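Local coordinates for putative metallopeptidase (Shewanella baltica OS155, PDB 3IEH), which probably acts as a zinc-dependent metallocarboxypeptidase or esterase-like hydrolase of the peptidase M14 family, at residues A[73-78]-A[168-173]; A[162-167]-A[238-243]. All blocks are in the same frame, centred on the assembly; numbering follows the deposited sequence.

How the contacts relate
From the N terminus, the chain runs through its early strands and helix 25-39 to strand 68-73, then out into the loop 73-78. It then makes the excursion to helix 155-162, turns at 162-165 and enters strand 165-172. The far half of that strand returns to the loop 73-78, and this closes contact 1 around the zinc ion. Helix 230-237 later delivers 238-243 to the start of the same strand, which closes contact 2. The two contacts cross along the chain. They share strand 165-172 and meet where T168 N faces A243 O. Together they join three neighbouring parallel strands, 68-73, 165-172 and 242-248.

Contact 1 (A[73-78]-A[168-173]); sequences AGFHGE and TCHEDV. With ZN (zinc ion), chain B.
T168 meets the F75 ring through its hydroxyl, with OG1 3.6 Å from F75 CE1. The two side chains cross at about a right angle. OG1 also hydrogen-bonds S72 and takes a weak bond from H170 NE2.

C169 takes part through its backbone. Water 1 accepts from G74 N and donates to C169 O (2.8 Å), so it bridges the two segments just where strand 68-73 ends.

H170 brings one of the zinc ligands. Its CG lies anti to the carbonyl carbon (chi1 -72°), and the ring reaches toward the loop 73-78. Zinc is bound by H76 ND1 at 2.1 Å, by H170 ND1 at 2.5 Å and by water 3 at 2.3 Å. H76 ND1 lies near the plane of the H170 ring, at its edge. The two imidazole planes are inclined at 66°. F75 runs nearly parallel to H170, with planes 11° apart, but the rings are slid past each other and barely overlap; F75 CB touches H170 CE1 at 3.8 Å. E79 also binds the metal, N126 holds H76 NE2 and should fix the turn of that ring, and E246, the predicted proton donor/acceptor, lies beside H170. The two histidines and the glutamate form the zinc site expected of an M14 peptidase.

E171 bonds A81, T247 and R256.

V173 closes the far end. Water 2 accepts from V173 N (2.9 Å) and lies 2.7 Å from E78 OE2, probably donating to it; that oxygen also forms a salt bridge with R119. V173 CG1 lies near the same OE2.

The contact is buried at the end of strand 68-73, where the chain leads to helix 81-91. Strand 242-248 flanks 168-173, helix 230-237 touches T168 and H170, and helix 253-271 packs on C169.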
loop_
_atom_site.group_PDB
_atom_site.type_symbol
_atom_site.label_atom_id
_atom_site.label_comp_id
_atom_site.label_asym_id
_atom_site.label_seq_id
_atom_site.Cartn_x
_atom_site.Cartn_y
_atom_site.Cartn_z
ATOM N N ALA A 73 -1.301 0.790 2.539
ATOM C CA ALA A 73 -1.238 2.128 1.984
ATOM C C ALA A 73 -0.706 3.072 3.040
ATOM O O ALA A 73 -0.685 2.741 4.223
ATOM C CB ALA A 73 -2.640 2.579 1.541
ATOM N N GLY A 74 -0.257 4.241 2.610
ATOM C CA GLY A 74 0.103 5.303 3.523
ATOM C C GLY A 74 1.403 5.166 4.293
ATOM O O GLY A 74 1.508 5.685 5.415
ATOM N N PHE A 75 2.388 4.482 3.708
ATOM C CA PHE A 75 3.740 4.483 4.265
ATOM C C PHE A 75 4.321 5.869 4.160
ATOM O O PHE A 75 5.110 6.262 5.001
ATOM C CB PHE A 75 4.661 3.520 3.513
ATOM C CG PHE A 75 4.472 2.096 3.894
ATOM C CD1 PHE A 75 3.540 1.308 3.237
ATOM C CD2 PHE A 75 5.202 1.551 4.943
ATOM C CE1 PHE A 75 3.347 -0.034 3.610
ATOM C CE2 PHE A 75 5.023 0.207 5.322
ATOM C CZ PHE A 75 4.096 -0.577 4.663
ATOM N N HIS A 76 3.950 6.601 3.108
ATOM C CA HIS A 76 4.448 7.948 2.893
ATOM C C HIS A 76 3.299 8.927 2.913
ATOM O O HIS A 76 2.371 8.788 2.122
ATOM C CB HIS A 76 5.205 8.011 1.580
ATOM C CG HIS A 76 6.428 7.154 1.562
ATOM N ND1 HIS A 76 6.725 6.302 0.525
ATOM C CD2 HIS A 76 7.415 6.997 2.471
ATOM C CE1 HIS A 76 7.856 5.671 0.786
ATOM N NE2 HIS A 76 8.292 6.071 1.965
ATOM N N GLY A 77 3.394 9.936 3.790
ATOM C CA GLY A 77 2.272 10.826 4.118
ATOM C C GLY A 77 1.770 11.732 3.022
ATOM O O GLY A 77 0.629 12.210 3.087
ATOM N N GLU A 78 2.614 11.985 2.019
ATOM C CA GLU A 78 2.201 12.804 0.868
ATOM C C GLU A 78 1.477 11.986 -0.213
ATOM O O GLU A 78 0.966 12.536 -1.173
ATOM C CB GLU A 78 3.395 13.556 0.264
ATOM C CG GLU A 78 4.216 12.862 -0.825
ATOM C CD GLU A 78 5.156 11.789 -0.318
ATOM O OE1 GLU A 78 4.864 11.226 0.748
ATOM O OE2 GLU A 78 6.196 11.522 -0.987
ATOM N N THR A 168 0.997 -2.999 -2.219
ATOM C CA THR A 168 1.180 -1.773 -1.458
ATOM C C THR A 168 0.925 -0.589 -2.410
ATOM O O THR A 168 1.443 -0.575 -3.519
ATOM C CB THR A 168 2.566 -1.703 -0.772
ATOM O OG1 THR A 168 2.559 -0.595 0.133
ATOM C CG2 THR A 168 3.685 -1.522 -1.786
ATOM N N CYS A 169 0.108 0.379 -1.986
ATOM C CA CYS A 169 -0.293 1.484 -2.857
ATOM C C CYS A 169 0.409 2.803 -2.547
ATOM O O CYS A 169 0.104 3.473 -1.547
ATOM C CB CYS A 169 -1.789 1.631 -2.789
ATOM S SG CYS A 169 -2.557 0.113 -3.437
ATOM N N HIS A 170 1.356 3.163 -3.413
ATOM C CA HIS A 170 2.169 4.347 -3.231
ATOM C C HIS A 170 1.851 5.360 -4.295
ATOM O O HIS A 170 1.067 5.097 -5.227
ATOM C CB HIS A 170 3.642 3.976 -3.294
ATOM C CG HIS A 170 4.118 3.226 -2.088
ATOM N ND1 HIS A 170 4.915 3.797 -1.127
ATOM C CD2 HIS A 170 3.859 1.972 -1.658
ATOM C CE1 HIS A 170 5.167 2.915 -0.180
ATOM N NE2 HIS A 170 4.539 1.799 -0.478
ATOM N N GLU A 171 2.407 6.547 -4.115
ATOM C CA GLU A 171 2.309 7.597 -5.114
ATOM C C GLU A 171 3.666 8.253 -5.297
ATOM O O GLU A 171 4.489 8.214 -4.412
ATOM C CB GLU A 171 1.297 8.647 -4.720
ATOM C CG GLU A 171 -0.090 8.159 -4.488
ATOM C CD GLU A 171 -1.091 9.255 -4.789
ATOM O OE1 GLU A 171 -1.391 10.023 -3.876
ATOM O OE2 GLU A 171 -1.516 9.423 -5.955
ATOM N N ASP A 172 3.889 8.843 -6.460
ATOM C CA ASP A 172 5.149 9.515 -6.770
ATOM C C ASP A 172 4.831 10.992 -7.057
ATOM O O ASP A 172 4.273 11.318 -8.107
ATOM C CB ASP A 172 5.817 8.798 -7.963
ATOM C CG ASP A 172 7.190 9.377 -8.355
ATOM O OD1 ASP A 172 7.619 10.460 -7.886
ATOM O OD2 ASP A 172 7.840 8.733 -9.189
ATOM N N VAL A 173 5.198 11.867 -6.113
ATOM C CA VAL A 173 4.971 13.328 -6.225
ATOM C C VAL A 173 5.866 14.004 -7.283
ATOM O O VAL A 173 5.605 15.118 -7.692
ATOM C CB VAL A 173 5.124 14.059 -4.843
ATOM C CG1 VAL A 173 6.575 14.001 -4.300
ATOM C CG2 VAL A 173 4.695 15.482 -4.957
HETATM ZN ZN ZN B . 6.026 5.965 -1.457
HETATM O O HOH W 1 -0.035 5.700 0.095
HETATM O O HOH W 2 5.993 10.715 -3.601
HETATM O O HOH W 3 7.234 5.445 -3.350
#

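Contact 2 (A[162-167]-A[238-243]); sequences CRDGIL and GARVGA
I166 pairs with G242 and L167 with A243 in parallel. I166 N donates to V241 O at 3.0 Å. A243 N then donates to I166 O at 2.9 Å. The two bonds enclose G242, whose CA makes a CA-H...O contact with I166 O. Similar contacts join G165 CA to V241 O and L167 CA to A243 O.

One further backbone bond ties the turn before one strand to the loop before the other. R240 N donates to R163 O at 3.0 Å, from well above the carbonyl plane. R163 lies in a type I turn from C162 to G165, while G238 ends its helix with a Schellman motif.

The charged contact is at the solvent side. D164 OD1 forms a salt bridge with R240 NH1 at 2.8 Å. The two side chains run side by side, and the carboxylate and guanidinium planes are only 11° apart. R240 is extended from CG to NE, which carries its head past R163 O to the acid. NH1 adds a weak bond to that oxygen. The other carboxylate oxygen of D164 is held by S68 N.

Among the apolar contacts, A239 CB touches both C162 SG (4.0 Å) and I166 CG2 (3.9 Å). I166 CG2 also packs on G242 CA at 3.4 Å. On the other face of the sheet, L167 CD1 meets A243 CB at 4.2 Å.

The contact is parallel pairing of neighbouring strands 165-172 and 242-248 within the mixed sheet, with strand 68-73 beside 165-167. Helix 230-237 lies on the I166 side and also touches C162. Helices 191-201 and 253-271 lie on the side of L167 and A243, and both reach V241.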
loop_
_atom_site.group_PDB
_atom_site.type_symbol
_atom_site.label_atom_id
_atom_site.label_comp_id
_atom_site.label_asym_id
_atom_site.label_seq_id
_atom_site.Cartn_x
_atom_site.Cartn_y
_atom_site.Cartn_z
ATOM N N CYS A 162 -0.378 -12.330 3.979
ATOM C CA CYS A 162 -0.056 -12.020 2.593
ATOM C C CYS A 162 0.652 -13.118 1.805
ATOM O O CYS A 162 1.245 -12.843 0.761
ATOM C CB CYS A 162 0.784 -10.738 2.563
ATOM S SG CYS A 162 2.481 -10.909 3.118
ATOM N N ARG A 163 0.534 -14.365 2.259
ATOM C CA ARG A 163 1.221 -15.473 1.593
ATOM C C ARG A 163 0.921 -15.572 0.107
ATOM O O ARG A 163 1.804 -15.948 -0.683
ATOM C CB ARG A 163 0.964 -16.822 2.276
ATOM C CG ARG A 163 1.948 -17.090 3.409
ATOM C CD ARG A 163 2.247 -18.555 3.669
ATOM N NE ARG A 163 3.557 -18.636 4.332
ATOM C CZ ARG A 163 4.740 -18.696 3.705
ATOM N NH1 ARG A 163 4.826 -18.724 2.367
ATOM N NH2 ARG A 163 5.858 -18.741 4.428
ATOM N N ASP A 164 -0.308 -15.218 -0.258
ATOM C CA ASP A 164 -0.772 -15.337 -1.642
ATOM C C ASP A 164 -0.730 -14.002 -2.393
ATOM O O ASP A 164 -1.062 -13.954 -3.563
ATOM C CB ASP A 164 -2.192 -15.898 -1.635
ATOM C CG ASP A 164 -2.291 -17.187 -0.843
ATOM O OD1 ASP A 164 -1.635 -18.134 -1.281
ATOM O OD2 ASP A 164 -3.004 -17.264 0.201
ATOM N N GLY A 165 -0.308 -12.921 -1.743
ATOM C CA GLY A 165 -0.205 -11.666 -2.446
ATOM C C GLY A 165 -0.078 -10.486 -1.526
ATOM O O GLY A 165 -0.726 -10.440 -0.489
ATOM N N ILE A 166 0.792 -9.555 -1.891
ATOM C CA ILE A 166 0.980 -8.309 -1.155
ATOM C C ILE A 166 0.870 -7.174 -2.197
ATOM O O ILE A 166 1.544 -7.192 -3.240
ATOM C CB ILE A 166 2.351 -8.286 -0.393
ATOM C CG1 ILE A 166 2.609 -6.960 0.356
ATOM C CG2 ILE A 166 3.521 -8.461 -1.333
ATOM C CD1 ILE A 166 1.477 -6.472 1.188
ATOM N N LEU A 167 -0.052 -6.250 -1.970
ATOM C CA LEU A 167 -0.125 -5.044 -2.770
ATOM C C LEU A 167 0.121 -3.902 -1.824
ATOM O O LEU A 167 -0.470 -3.836 -0.747
ATOM C CB LEU A 167 -1.488 -4.880 -3.443
ATOM C CG LEU A 167 -1.846 -3.487 -3.990
ATOM C CD1 LEU A 167 -0.915 -3.057 -5.077
ATOM C CD2 LEU A 167 -3.299 -3.455 -4.476
ATOM N N GLY A 238 8.145 -14.790 1.988
ATOM C CA GLY A 238 7.239 -15.818 1.511
ATOM C C GLY A 238 6.025 -15.368 0.730
ATOM O O GLY A 238 5.265 -16.228 0.297
ATOM N N ALA A 239 5.822 -14.049 0.563
ATOM C CA ALA A 239 4.694 -13.514 -0.238
ATOM C C ALA A 239 4.932 -13.919 -1.690
ATOM O O ALA A 239 5.976 -13.574 -2.287
ATOM C CB ALA A 239 4.564 -11.993 -0.097
ATOM N N ARG A 240 3.978 -14.682 -2.233
ATOM C CA ARG A 240 4.148 -15.342 -3.540
ATOM C C ARG A 240 4.257 -14.380 -4.705
ATOM O O ARG A 240 5.009 -14.628 -5.640
ATOM C CB ARG A 240 3.046 -16.366 -3.784
ATOM C CG ARG A 240 3.245 -17.617 -2.961
ATOM C CD ARG A 240 2.127 -18.610 -3.181
ATOM N NE ARG A 240 2.311 -19.827 -2.376
ATOM C CZ ARG A 240 1.719 -20.075 -1.205
ATOM N NH1 ARG A 240 0.863 -19.206 -0.658
ATOM N NH2 ARG A 240 1.996 -21.203 -0.562
ATOM N N VAL A 241 3.482 -13.303 -4.633
ATOM C CA VAL A 241 3.546 -12.206 -5.573
ATOM C C VAL A 241 3.381 -10.915 -4.768
ATOM O O VAL A 241 2.727 -10.880 -3.701
ATOM C CB VAL A 241 2.437 -12.282 -6.641
ATOM C CG1 VAL A 241 2.616 -13.493 -7.492
ATOM C CG2 VAL A 241 1.004 -12.269 -5.988
ATOM N N GLY A 242 3.973 -9.854 -5.282
ATOM C CA GLY A 242 3.873 -8.527 -4.680
ATOM C C GLY A 242 3.837 -7.484 -5.769
ATOM O O GLY A 242 4.368 -7.705 -6.854
ATOM N N ALA A 243 3.173 -6.368 -5.488
ATOM C CA ALA A 243 3.169 -5.204 -6.370
ATOM C C ALA A 243 3.161 -3.962 -5.508
ATOM O O ALA A 243 2.462 -3.914 -4.474
ATOM C CB ALA A 243 1.943 -5.196 -7.287
#